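PDB 1HCU: alpha-1,2-Mannosidase from Trichoderma reesei, which probably hydrolyses alpha-1,2-linked mannose residues, up to four in succession, from high-mannose N-glycans with the help of calcium. Local coordinates for residues S111-L116 and T128-L133; N174-G179 and M244-E249; L280-S285 and F355-S360; S348-E353 and S419-A424. All blocks are in the same frame, centred on the assembly; numbering follows the deposited sequence.

In the fold
All four contacts lie within the glycosyl hydrolase family 47 sequence. Interaction 2 is the nearest to the chain's centre and carries the predicted active-site residue Asp245, whose side chain is about 6 Å from that of Glu393; the side chain of Ser246 beside it is about 6 Å from the bound calcium ion. Interaction 4 contains Glu353, one of two predicted proton donors; its segment 348-353 is followed one residue later by 355-360 of interaction 3, the two centres about 23 Å apart. Interactions 2 and 4 lie on opposite sides of the chain's centre, their nearest atoms about 9 Å apart. Interaction 1, beside a surface glycan, is remote: its centre lies about 45 Å from that of interaction 3.

Interaction 1 of 4, residues S111-L116 and T128-L133; sequences SAYDLL and TLVNSL. With NAG (2-acetamido-2-deoxy-beta-D-glucopyranose), chain G.
Tyr113 lays one edge of its ring along Val130, with CD1 3.5 Å from Val130 O, which sits in the ring plane. The same CD1 meets Val130 CG1 at 3.9 Å, and the two side chains cross at about a right angle. The ring reaches this place because CG is anti to the backbone N (chi1 -177°), which carries it along the neighbouring helix toward Asn131. At the root of the side chain, Tyr113 CB faces Leu133 CB at 4.2 Å. Leu133 points at the opposing helix, and its CD1 is inserted at the Tyr113 backbone, 3.7 Å from Tyr113 N, while also touching Ala112 CB at 3.8 Å. Helices 98-117 and 127-144 follow one another in the chain and run roughly antiparallel, the axes of the two short segments approaching to 9.0 Å with directions 142° apart, as befits the (alpha/alpha)7 barrel of glycosyl hydrolase family 47. One turn on from Ala112, Leu116 brings CD1 to 4.0 Å from Leu133 CD1, again at nearly a right angle, and also reaches Val130 CG2. Leu62 of helix 56-67 and Leu78 of helix 71-80 press on this apolar seam. Toward the surface, Leu129 CD1 lies 3.6 Å from N2 of an N-acetylglucosamine that belongs to a glycan carried by the protein itself, and Thr128 CG2 approaches the acetyl oxygen O7 of that sugar.

Interaction 2 of 4, residues N174-G179 and M244-E249; sequences NVAEIG and MDSFYE
Val175, Ala176 and Phe247 carry the meeting of the short helix 175-178 with residues 244-249. Val175 does its touching with CG2, which chi1 of -61° places between the backbone N and the carbonyl carbon. There it lies 3.7 Å from Met244 CG, and the two side chains run side by side, pointing the same way. A bend at chi3 curls Met244 back, bringing its CE to 3.8 Å from Val175 CG2. Ala176 fits tightly into the neighbouring backbone, its CB 3.3 Å from Met244 N. Ser246 OG is also 3.8 Å from Ala176 CB, and the hydroxyl is hydrogen-bonded to Ser180. Phe247 rests CB against Val175 O at 3.6 Å, and its ring turns an edge to Gly179 CA. A beta carbon at Gly179 would run into Phe247 CD2, so glycine is what lets the ring lie there. Asp245, predicted to belong to the active site, brings OD1 to 3.9 Å from Ala176 CB, and its side chain lies about 6 Å from that of Glu393. With an alanine here, the carboxylate facing Ala176 CB is gone, which would probably leave the predicted active site without one of its acidic groups. Ala176 is also backbone-bonded to Leu243, just before the second segment. Leu208 of helix 196-209 packs on both Val175 and Phe247, strand 225-227 supplies Val226 against Val175, and Phe99 of helix 98-117 reaches Ser246.

Interaction 3 of 4, residues L280-S285 and F355-S360; sequences LGSHPS and FAWVDS
Trp357 starts its contact at the root, where CB lies 4.0 Å from Pro284 CB. Its CG meets Pro284 CG, which stands over the five-membered ring in an off-centre CH-pi contact, 4.2 Å from the ring centroid. CD1 comes up against Pro284 CA at 3.6 Å. Beyond it, NE1 donates to Ser282 OG at 2.9 Å, the bond nearly straight (168°) and in the ring plane, and CZ2 passes Ser282 CB. Chi1 of -176° turns Ser282 OG away from its backbone N, toward both partners: it accepts this hydrogen bond and donates one to Asp359 OD1 at 2.9 Å, from above the carboxylate plane. The other oxygen, Asp359 OD2, accepts hydrogen bonds from the backbone N of Val361 and Thr362. Strands 281-282 and 354-356 belong to one antiparallel sheet, with strands 292-297 and 300-306 between them; past their ends the two segments meet in a single beta bridge of Pro284 with Asp359. Two backbone bonds make it: Ser360 N to His283 O at 2.8 Å and Ser285 N to Val358 O, also 2.8 Å. Ser285 OG, 3.4 Å from Val358 CB, is hydrogen-bonded to Tyr376, whose hydroxyl is also hydrogen-bonded to Val358 N.

Interaction 4 of 4, residues S348-E353 and S419-A424; sequences SGIGPE and SAIEDA
Ile350 sets its CD1 methyl in a hollow of helix 408-425 formed by Ala420 O, the Ile421 backbone and Ala424 CB. CD1 comes to 3.4 Å from Ala420 O and to 3.8 Å from Ala424 CB, one turn on. The branch gets there by a straight run: CG1 is anti to the carbonyl carbon (chi1 -62°) and chi2 extends it. In the other direction the bump is Ala420, whose CB fills the notch between two loop carbonyls, 3.4 Å from Gly349 O and 3.5 Å from Ser348 O. Gly349 takes a positive phi of 81°, and a beta carbon there would press on Ala420 CB as well as on the preceding carbonyl. The loop's curve is an ST turn, Ile350 N donating to Ser348 OG, which is also hydrogen-bonded to Val437 O. Putting an alanine in place of Ile350 would remove everything beyond CB, and would probably leave the hollow between Ala420 O, Ile421 and Ala424 without its methyl. Further along the loop, Glu353, a predicted proton donor, forms a salt bridge with Arg391. One water donates to both Ser348 O, at 2.6 Å, and Ala420 O, at 2.8 Å, joining loop and helix. The loop is thus seated by apolar contacts of Ile350 and Ala420, while the water gives Ser348 O and Ala420 O a shared donor, the latter in addition to Ala424 N.

Interaction 1 of 4, residues S111-L116 and T128-L133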
loop_
_atom_site.group_PDB
_atom_site.type_symbol
_atom_site.label_atom_id
_atom_site.label_comp_id
_atom_site.label_asym_id
_atom_site.label_seq_id
_atom_site.Cartn_x
_atom_site.Cartn_y
_atom_site.Cartn_z
ATOM N N SER A 111 -2.111 1.743 14.132
ATOM C CA SER A 111 -1.433 3.007 13.855
ATOM C C SER A 111 -2.102 4.117 14.664
ATOM O O SER A 111 -1.425 4.964 15.253
ATOM C CB SER A 111 -1.464 3.334 12.354
ATOM O OG SER A 111 -2.788 3.489 11.876
ATOM N N ALA A 112 -3.433 4.104 14.706
ATOM C CA ALA A 112 -4.168 5.101 15.472
ATOM C C ALA A 112 -3.782 4.963 16.944
ATOM O O ALA A 112 -3.579 5.957 17.642
ATOM C CB ALA A 112 -5.666 4.895 15.305
ATOM N N TYR A 113 -3.672 3.728 17.416
ATOM C CA TYR A 113 -3.306 3.506 18.806
ATOM C C TYR A 113 -1.914 4.080 19.100
ATOM O O TYR A 113 -1.734 4.814 20.073
ATOM C CB TYR A 113 -3.350 2.011 19.114
ATOM C CG TYR A 113 -3.060 1.670 20.554
ATOM C CD1 TYR A 113 -4.000 1.898 21.559
ATOM C CD2 TYR A 113 -1.837 1.116 20.907
ATOM C CE1 TYR A 113 -3.714 1.576 22.887
ATOM C CE2 TYR A 113 -1.543 0.797 22.207
ATOM C CZ TYR A 113 -2.473 1.026 23.195
ATOM O OH TYR A 113 -2.121 0.720 24.488
ATOM N N ASP A 114 -0.940 3.766 18.247
ATOM C CA ASP A 114 0.415 4.266 18.443
ATOM C C ASP A 114 0.495 5.792 18.372
ATOM O O ASP A 114 1.241 6.410 19.128
ATOM C CB ASP A 114 1.385 3.647 17.427
ATOM C CG ASP A 114 1.825 2.236 17.813
ATOM O OD1 ASP A 114 1.798 1.909 19.019
ATOM O OD2 ASP A 114 2.220 1.458 16.918
ATOM N N LEU A 115 -0.269 6.404 17.475
ATOM C CA LEU A 115 -0.237 7.854 17.365
ATOM C C LEU A 115 -0.906 8.530 18.569
ATOM O O LEU A 115 -0.341 9.456 19.158
ATOM C CB LEU A 115 -0.912 8.305 16.066
ATOM C CG LEU A 115 -0.213 7.899 14.756
ATOM C CD1 LEU A 115 -1.064 8.327 13.569
ATOM C CD2 LEU A 115 1.161 8.532 14.673
ATOM N N LEU A 116 -2.092 8.053 18.945
ATOM C CA LEU A 116 -2.826 8.631 20.072
ATOM C C LEU A 116 -2.148 8.426 21.433
ATOM O O LEU A 116 -2.495 9.090 22.405
ATOM C CB LEU A 116 -4.263 8.084 20.102
ATOM C CG LEU A 116 -5.107 8.522 18.895
ATOM C CD1 LEU A 116 -6.533 8.027 19.047
ATOM C CD2 LEU A 116 -5.089 10.035 18.782
ATOM N N THR A 128 -10.196 5.597 27.540
ATOM C CA THR A 128 -10.933 4.350 27.377
ATOM C C THR A 128 -11.193 4.087 25.898
ATOM O O THR A 128 -11.193 2.941 25.454
ATOM C CB THR A 128 -12.285 4.387 28.128
ATOM O OG1 THR A 128 -12.052 4.595 29.525
ATOM C CG2 THR A 128 -13.043 3.078 27.940
ATOM N N LEU A 129 -11.416 5.154 25.139
ATOM C CA LEU A 129 -11.671 5.034 23.709
ATOM C C LEU A 129 -10.391 4.628 23.004
ATOM O O LEU A 129 -10.398 3.789 22.102
ATOM C CB LEU A 129 -12.180 6.364 23.151
ATOM C CG LEU A 129 -13.651 6.441 22.712
ATOM C CD1 LEU A 129 -14.516 5.444 23.475
ATOM C CD2 LEU A 129 -14.146 7.862 22.913
ATOM N N VAL A 130 -9.286 5.226 23.420
ATOM C CA VAL A 130 -8.004 4.890 22.832
ATOM C C VAL A 130 -7.727 3.402 23.067
ATOM O O VAL A 130 -7.352 2.680 22.139
ATOM C CB VAL A 130 -6.880 5.721 23.455
ATOM C CG1 VAL A 130 -5.538 5.235 22.949
ATOM C CG2 VAL A 130 -7.083 7.186 23.119
ATOM N N ASN A 131 -7.925 2.947 24.303
ATOM C CA ASN A 131 -7.699 1.541 24.648
ATOM C C ASN A 131 -8.537 0.587 23.799
ATOM O O ASN A 131 -8.120 -0.544 23.545
ATOM C CB ASN A 131 -8.010 1.276 26.127
ATOM C CG ASN A 131 -6.994 1.902 27.069
ATOM O OD1 ASN A 131 -6.037 2.553 26.639
ATOM N ND2 ASN A 131 -7.202 1.705 28.372
ATOM N N SER A 132 -9.720 1.032 23.380
ATOM C CA SER A 132 -10.591 0.193 22.558
ATOM C C SER A 132 -9.908 -0.215 21.257
ATOM O O SER A 132 -10.063 -1.349 20.795
ATOM C CB SER A 132 -11.902 0.921 22.226
ATOM O OG SER A 132 -12.741 1.018 23.363
ATOM N N LEU A 133 -9.158 0.714 20.669
ATOM C CA LEU A 133 -8.458 0.442 19.420
ATOM C C LEU A 133 -7.652 -0.846 19.564
ATOM O O LEU A 133 -7.804 -1.772 18.771
ATOM C CB LEU A 133 -7.525 1.609 19.056
ATOM C CG LEU A 133 -8.151 2.996 18.855
ATOM C CD1 LEU A 133 -7.064 4.057 18.747
ATOM C CD2 LEU A 133 -9.019 2.992 17.604
HETATM C C1 NAG G . -15.396 8.416 27.064
HETATM C C2 NAG G . -16.050 7.090 27.468
HETATM C C3 NAG G . -17.232 7.353 28.418
HETATM C C4 NAG G . -16.815 8.248 29.579
HETATM C C5 NAG G . -16.125 9.512 29.056
HETATM C C6 NAG G . -15.590 10.372 30.179
HETATM C C7 NAG G . -17.070 5.209 26.348
HETATM C C8 NAG G . -18.582 5.127 26.205
HETATM N N2 NAG G . -16.518 6.416 26.271
HETATM O O3 NAG G . -17.724 6.122 28.930
HETATM O O4 NAG G . -17.968 8.607 30.331
HETATM O O5 NAG G . -15.003 9.156 28.225
HETATM O O6 NAG G . -16.133 11.682 30.126
HETATM O O7 NAG G . -16.413 4.184 26.526
#

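Interaction 2 of 4, residues N174-G179 and M244-E249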
loop_
_atom_site.group_PDB
_atom_site.type_symbol
_atom_site.label_atom_id
_atom_site.label_comp_id
_atom_site.label_asym_id
_atom_site.label_seq_id
_atom_site.Cartn_x
_atom_site.Cartn_y
_atom_site.Cartn_z
ATOM N N ASN A 174 -0.718 -16.678 -2.145
ATOM C CA ASN A 174 0.348 -15.946 -2.830
ATOM C C ASN A 174 1.271 -15.288 -1.803
ATOM O O ASN A 174 0.865 -15.038 -0.666
ATOM C CB ASN A 174 -0.214 -14.890 -3.814
ATOM C CG ASN A 174 -1.130 -13.860 -3.151
ATOM O OD1 ASN A 174 -2.351 -14.039 -3.091
ATOM N ND2 ASN A 174 -0.544 -12.779 -2.659
ATOM N N VAL A 175 2.512 -15.021 -2.208
ATOM C CA VAL A 175 3.503 -14.427 -1.323
ATOM C C VAL A 175 3.117 -13.057 -0.782
ATOM O O VAL A 175 3.439 -12.732 0.360
ATOM C CB VAL A 175 4.906 -14.337 -2.007
ATOM C CG1 VAL A 175 5.392 -15.736 -2.358
ATOM C CG2 VAL A 175 4.851 -13.460 -3.249
ATOM N N ALA A 176 2.429 -12.243 -1.572
ATOM C CA ALA A 176 2.037 -10.939 -1.055
ATOM C C ALA A 176 1.110 -11.094 0.154
ATOM O O ALA A 176 1.338 -10.476 1.189
ATOM C CB ALA A 176 1.357 -10.106 -2.139
ATOM N N GLU A 177 0.080 -11.926 0.038
ATOM C CA GLU A 177 -0.869 -12.098 1.140
ATOM C C GLU A 177 -0.293 -12.847 2.343
ATOM O O GLU A 177 -0.722 -12.642 3.476
ATOM C CB GLU A 177 -2.144 -12.779 0.625
ATOM C CG GLU A 177 -2.742 -12.025 -0.568
ATOM C CD GLU A 177 -4.175 -12.402 -0.888
ATOM O OE1 GLU A 177 -4.561 -12.286 -2.069
ATOM O OE2 GLU A 177 -4.921 -12.800 0.035
ATOM N N ILE A 178 0.690 -13.703 2.089
ATOM C CA ILE A 178 1.346 -14.449 3.148
ATOM C C ILE A 178 2.375 -13.557 3.837
ATOM O O ILE A 178 2.494 -13.556 5.061
ATOM C CB ILE A 178 2.111 -15.659 2.588
ATOM C CG1 ILE A 178 1.138 -16.683 2.003
ATOM C CG2 ILE A 178 2.973 -16.271 3.685
ATOM C CD1 ILE A 178 1.826 -17.826 1.281
ATOM N N GLY A 179 3.113 -12.795 3.031
ATOM C CA GLY A 179 4.158 -11.932 3.555
ATOM C C GLY A 179 3.797 -10.512 3.946
ATOM O O GLY A 179 4.685 -9.686 4.147
ATOM N N MET A 244 2.493 -10.061 -5.232
ATOM C CA MET A 244 3.856 -10.167 -4.710
ATOM C C MET A 244 4.402 -8.884 -4.088
ATOM O O MET A 244 5.135 -8.936 -3.097
ATOM C CB MET A 244 4.804 -10.641 -5.828
ATOM C CG MET A 244 6.269 -10.814 -5.417
ATOM S SD MET A 244 7.265 -11.644 -6.721
ATOM C CE MET A 244 6.753 -13.371 -6.494
ATOM N N ASP A 245 4.034 -7.739 -4.657
ATOM C CA ASP A 245 4.517 -6.439 -4.186
ATOM C C ASP A 245 4.790 -6.250 -2.692
ATOM O O ASP A 245 5.940 -6.070 -2.284
ATOM C CB ASP A 245 3.570 -5.321 -4.640
ATOM C CG ASP A 245 2.098 -5.638 -4.363
ATOM O OD1 ASP A 245 1.792 -6.479 -3.479
ATOM O OD2 ASP A 245 1.244 -5.027 -5.038
ATOM N N SER A 246 3.745 -6.279 -1.872
ATOM C CA SER A 246 3.930 -6.035 -0.446
ATOM C C SER A 246 4.847 -7.005 0.309
ATOM O O SER A 246 5.265 -6.703 1.422
ATOM C CB SER A 246 2.564 -5.895 0.257
ATOM O OG SER A 246 1.658 -6.935 -0.076
ATOM N N PHE A 247 5.171 -8.152 -0.293
ATOM C CA PHE A 247 6.077 -9.113 0.346
ATOM C C PHE A 247 7.497 -8.538 0.430
ATOM O O PHE A 247 8.113 -8.544 1.496
ATOM C CB PHE A 247 6.123 -10.437 -0.423
ATOM C CG PHE A 247 7.336 -11.266 -0.103
ATOM C CD1 PHE A 247 8.396 -11.340 -0.996
ATOM C CD2 PHE A 247 7.457 -11.884 1.137
ATOM C CE1 PHE A 247 9.575 -12.014 -0.655
ATOM C CE2 PHE A 247 8.624 -12.557 1.489
ATOM C CZ PHE A 247 9.688 -12.621 0.593
ATOM N N TYR A 248 8.010 -8.065 -0.706
ATOM C CA TYR A 248 9.338 -7.460 -0.762
ATOM C C TYR A 248 9.354 -6.210 0.111
ATOM O O TYR A 248 10.339 -5.939 0.800
ATOM C CB TYR A 248 9.700 -7.071 -2.204
ATOM C CG TYR A 248 9.927 -8.259 -3.109
ATOM C CD1 TYR A 248 9.333 -8.327 -4.369
ATOM C CD2 TYR A 248 10.712 -9.328 -2.693
ATOM C CE1 TYR A 248 9.512 -9.435 -5.186
ATOM C CE2 TYR A 248 10.899 -10.437 -3.498
ATOM C CZ TYR A 248 10.294 -10.487 -4.740
ATOM O OH TYR A 248 10.463 -11.602 -5.525
ATOM N N GLU A 249 8.250 -5.465 0.080
ATOM C CA GLU A 249 8.104 -4.237 0.862
ATOM C C GLU A 249 8.301 -4.477 2.363
ATOM O O GLU A 249 9.079 -3.775 3.014
ATOM C CB GLU A 249 6.708 -3.619 0.622
ATOM C CG GLU A 249 6.421 -2.276 1.324
ATOM C CD GLU A 249 4.960 -1.814 1.162
ATOM O OE1 GLU A 249 4.557 -0.816 1.811
ATOM O OE2 GLU A 249 4.215 -2.450 0.385
#

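Interaction 3 of 4, residues L280-S285 and F355-S360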
loop_
_atom_site.group_PDB
_atom_site.type_symbol
_atom_site.label_atom_id
_atom_site.label_comp_id
_atom_site.label_asym_id
_atom_site.label_seq_id
_atom_site.Cartn_x
_atom_site.Cartn_y
_atom_site.Cartn_z
ATOM N N LEU A 280 15.314 -6.872 -13.749
ATOM C CA LEU A 280 13.942 -6.413 -13.966
ATOM C C LEU A 280 13.867 -4.983 -14.505
ATOM O O LEU A 280 12.849 -4.591 -15.081
ATOM C CB LEU A 280 13.130 -6.523 -12.668
ATOM C CG LEU A 280 12.951 -7.932 -12.063
ATOM C CD1 LEU A 280 11.963 -7.868 -10.906
ATOM C CD2 LEU A 280 12.432 -8.890 -13.121
ATOM N N GLY A 281 14.937 -4.211 -14.315
ATOM C CA GLY A 281 14.957 -2.847 -14.813
ATOM C C GLY A 281 14.802 -2.913 -16.320
ATOM O O GLY A 281 15.562 -3.611 -16.993
ATOM N N SER A 282 13.820 -2.203 -16.863
ATOM C CA SER A 282 13.585 -2.236 -18.301
ATOM C C SER A 282 13.404 -0.824 -18.866
ATOM O O SER A 282 12.834 0.057 -18.203
ATOM C CB SER A 282 12.350 -3.102 -18.589
ATOM O OG SER A 282 12.112 -3.245 -19.980
ATOM N N HIS A 283 13.884 -0.609 -20.090
ATOM C CA HIS A 283 13.781 0.708 -20.721
ATOM C C HIS A 283 12.951 0.674 -21.998
ATOM O O HIS A 283 13.208 -0.136 -22.881
ATOM C CB HIS A 283 15.186 1.246 -21.043
ATOM C CG HIS A 283 16.132 1.196 -19.885
ATOM N ND1 HIS A 283 15.954 1.949 -18.742
ATOM C CD2 HIS A 283 17.244 0.455 -19.677
ATOM C CE1 HIS A 283 16.916 1.670 -17.879
ATOM N NE2 HIS A 283 17.712 0.767 -18.421
ATOM N N PRO A 284 11.933 1.545 -22.104
ATOM C CA PRO A 284 11.090 1.583 -23.305
ATOM C C PRO A 284 11.932 1.916 -24.533
ATOM O O PRO A 284 12.757 2.828 -24.500
ATOM C CB PRO A 284 10.089 2.691 -22.999
ATOM C CG PRO A 284 9.953 2.619 -21.516
ATOM C CD PRO A 284 11.394 2.436 -21.063
ATOM N N SER A 285 11.713 1.177 -25.614
ATOM C CA SER A 285 12.466 1.386 -26.839
ATOM C C SER A 285 12.391 2.829 -27.367
ATOM O O SER A 285 13.345 3.315 -27.962
ATOM C CB SER A 285 11.998 0.398 -27.922
ATOM O OG SER A 285 10.636 0.593 -28.268
ATOM N N PHE A 355 0.017 -0.506 -18.028
ATOM C CA PHE A 355 0.646 0.007 -19.234
ATOM C C PHE A 355 1.764 -0.932 -19.668
ATOM O O PHE A 355 2.231 -1.758 -18.881
ATOM C CB PHE A 355 1.193 1.431 -19.011
ATOM C CG PHE A 355 2.304 1.515 -17.992
ATOM C CD1 PHE A 355 3.635 1.360 -18.367
ATOM C CD2 PHE A 355 2.010 1.744 -16.649
ATOM C CE1 PHE A 355 4.661 1.436 -17.424
ATOM C CE2 PHE A 355 3.029 1.820 -15.697
ATOM C CZ PHE A 355 4.356 1.667 -16.085
ATOM N N ALA A 356 2.190 -0.805 -20.922
ATOM C CA ALA A 356 3.244 -1.668 -21.446
ATOM C C ALA A 356 4.175 -0.949 -22.429
ATOM O O ALA A 356 3.901 0.164 -22.868
ATOM C CB ALA A 356 2.618 -2.890 -22.112
ATOM N N TRP A 357 5.280 -1.596 -22.774
ATOM C CA TRP A 357 6.232 -0.989 -23.688
ATOM C C TRP A 357 7.019 -2.072 -24.411
ATOM O O TRP A 357 6.705 -3.257 -24.300
ATOM C CB TRP A 357 7.177 -0.067 -22.906
ATOM C CG TRP A 357 7.980 -0.780 -21.848
ATOM C CD1 TRP A 357 9.272 -1.208 -21.951
ATOM C CD2 TRP A 357 7.525 -1.191 -20.549
ATOM N NE1 TRP A 357 9.650 -1.860 -20.801
ATOM C CE2 TRP A 357 8.598 -1.864 -19.925
ATOM C CE3 TRP A 357 6.315 -1.056 -19.852
ATOM C CZ2 TRP A 357 8.498 -2.404 -18.636
ATOM C CZ3 TRP A 357 6.217 -1.598 -18.564
ATOM C CH2 TRP A 357 7.300 -2.260 -17.975
ATOM N N VAL A 358 8.023 -1.660 -25.173
ATOM C CA VAL A 358 8.868 -2.602 -25.886
ATOM C C VAL A 358 10.233 -2.534 -25.207
ATOM O O VAL A 358 10.840 -1.462 -25.138
ATOM C CB VAL A 358 9.018 -2.218 -27.373
ATOM C CG1 VAL A 358 9.876 -3.246 -28.086
ATOM C CG2 VAL A 358 7.648 -2.128 -28.042
ATOM N N ASP A 359 10.704 -3.661 -24.681
ATOM C CA ASP A 359 12.005 -3.688 -24.015
ATOM C C ASP A 359 13.067 -3.254 -25.018
ATOM O O ASP A 359 13.208 -3.869 -26.070
ATOM C CB ASP A 359 12.321 -5.098 -23.522
ATOM C CG ASP A 359 13.584 -5.150 -22.696
ATOM O OD1 ASP A 359 13.481 -5.351 -21.463
ATOM O OD2 ASP A 359 14.682 -4.986 -23.274
ATOM N N SER A 360 13.820 -2.207 -24.696
ATOM C CA SER A 360 14.848 -1.702 -25.611
ATOM C C SER A 360 16.015 -2.649 -25.837
ATOM O O SER A 360 16.719 -2.537 -26.837
ATOM C CB SER A 360 15.407 -0.368 -25.113
ATOM O OG SER A 360 16.199 -0.551 -23.953
#

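Interaction 4 of 4, residues S348-E353 and S419-A424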
loop_
_atom_site.group_PDB
_atom_site.type_symbol
_atom_site.label_atom_id
_atom_site.label_comp_id
_atom_site.label_asym_id
_atom_site.label_seq_id
_atom_site.Cartn_x
_atom_site.Cartn_y
_atom_site.Cartn_z
ATOM N N SER A 348 -5.272 13.291 -19.102
ATOM C CA SER A 348 -5.779 13.746 -17.812
ATOM C C SER A 348 -4.660 14.100 -16.825
ATOM O O SER A 348 -4.905 14.754 -15.807
ATOM C CB SER A 348 -6.675 12.680 -17.181
ATOM O OG SER A 348 -5.922 11.528 -16.848
ATOM N N GLY A 349 -3.438 13.675 -17.124
ATOM C CA GLY A 349 -2.344 13.942 -16.214
ATOM C C GLY A 349 -2.343 12.922 -15.081
ATOM O O GLY A 349 -1.633 13.086 -14.095
ATOM N N ILE A 350 -3.139 11.864 -15.229
ATOM C CA ILE A 350 -3.234 10.796 -14.233
ATOM C C ILE A 350 -2.695 9.490 -14.830
ATOM O O ILE A 350 -2.968 9.178 -15.991
ATOM C CB ILE A 350 -4.713 10.588 -13.779
ATOM C CG1 ILE A 350 -5.232 11.875 -13.124
ATOM C CG2 ILE A 350 -4.815 9.407 -12.803
ATOM C CD1 ILE A 350 -6.721 11.874 -12.813
ATOM N N GLY A 351 -1.938 8.731 -14.038
ATOM C CA GLY A 351 -1.360 7.483 -14.522
ATOM C C GLY A 351 -2.346 6.343 -14.743
ATOM O O GLY A 351 -3.338 6.236 -14.027
ATOM N N PRO A 352 -2.094 5.469 -15.732
ATOM C CA PRO A 352 -2.963 4.329 -16.047
ATOM C C PRO A 352 -2.812 3.188 -15.045
ATOM O O PRO A 352 -1.818 3.109 -14.332
ATOM C CB PRO A 352 -2.508 3.929 -17.447
ATOM C CG PRO A 352 -1.038 4.217 -17.403
ATOM C CD PRO A 352 -0.972 5.555 -16.687
ATOM N N GLU A 353 -3.811 2.314 -15.000
ATOM C CA GLU A 353 -3.819 1.167 -14.096
ATOM C C GLU A 353 -2.800 0.141 -14.574
ATOM O O GLU A 353 -2.095 -0.489 -13.780
ATOM C CB GLU A 353 -5.208 0.545 -14.090
ATOM C CG GLU A 353 -5.761 0.314 -12.716
ATOM C CD GLU A 353 -5.197 -0.916 -12.091
ATOM O OE1 GLU A 353 -4.957 -1.873 -12.850
ATOM O OE2 GLU A 353 -5.009 -0.941 -10.863
ATOM N N SER A 419 -3.401 17.631 -8.060
ATOM C CA SER A 419 -4.249 18.504 -8.880
ATOM C C SER A 419 -4.932 17.772 -10.033
ATOM O O SER A 419 -6.135 17.946 -10.263
ATOM C CB SER A 419 -3.436 19.673 -9.451
ATOM O OG SER A 419 -2.868 20.451 -8.419
ATOM N N ALA A 420 -4.170 16.969 -10.768
ATOM C CA ALA A 420 -4.741 16.217 -11.881
ATOM C C ALA A 420 -5.816 15.273 -11.352
ATOM O O ALA A 420 -6.897 15.149 -11.936
ATOM C CB ALA A 420 -3.658 15.431 -12.609
ATOM N N ILE A 421 -5.520 14.620 -10.235
ATOM C CA ILE A 421 -6.453 13.687 -9.616
ATOM C C ILE A 421 -7.777 14.342 -9.211
ATOM O O ILE A 421 -8.846 13.841 -9.553
ATOM C CB ILE A 421 -5.822 13.021 -8.366
ATOM C CG1 ILE A 421 -4.700 12.072 -8.799
ATOM C CG2 ILE A 421 -6.891 12.295 -7.560
ATOM C CD1 ILE A 421 -3.928 11.464 -7.644
ATOM N N GLU A 422 -7.729 15.459 -8.492
ATOM C CA GLU A 422 -8.987 16.069 -8.095
ATOM C C GLU A 422 -9.749 16.758 -9.216
ATOM O O GLU A 422 -10.977 16.821 -9.171
ATOM C CB GLU A 422 -8.807 17.024 -6.908
ATOM C CG GLU A 422 -7.753 18.089 -7.029
ATOM C CD GLU A 422 -7.719 18.976 -5.787
ATOM O OE1 GLU A 422 -7.878 18.436 -4.669
ATOM O OE2 GLU A 422 -7.530 20.207 -5.924
ATOM N N ASP A 423 -9.047 17.249 -10.230
ATOM C CA ASP A 423 -9.736 17.902 -11.336
ATOM C C ASP A 423 -10.563 16.897 -12.143
ATOM O O ASP A 423 -11.620 17.242 -12.670
ATOM C CB ASP A 423 -8.747 18.618 -12.270
ATOM C CG ASP A 423 -8.082 19.823 -11.617
ATOM O OD1 ASP A 423 -8.742 20.520 -10.819
ATOM O OD2 ASP A 423 -6.903 20.088 -11.920
ATOM N N ALA A 424 -10.095 15.655 -12.232
ATOM C CA ALA A 424 -10.821 14.644 -12.993
ATOM C C ALA A 424 -11.649 13.703 -12.121
ATOM O O ALA A 424 -12.706 13.238 -12.539
ATOM C CB ALA A 424 -9.853 13.843 -13.853
HETATM O O HOH W 1 -6.823 16.009 -14.573
#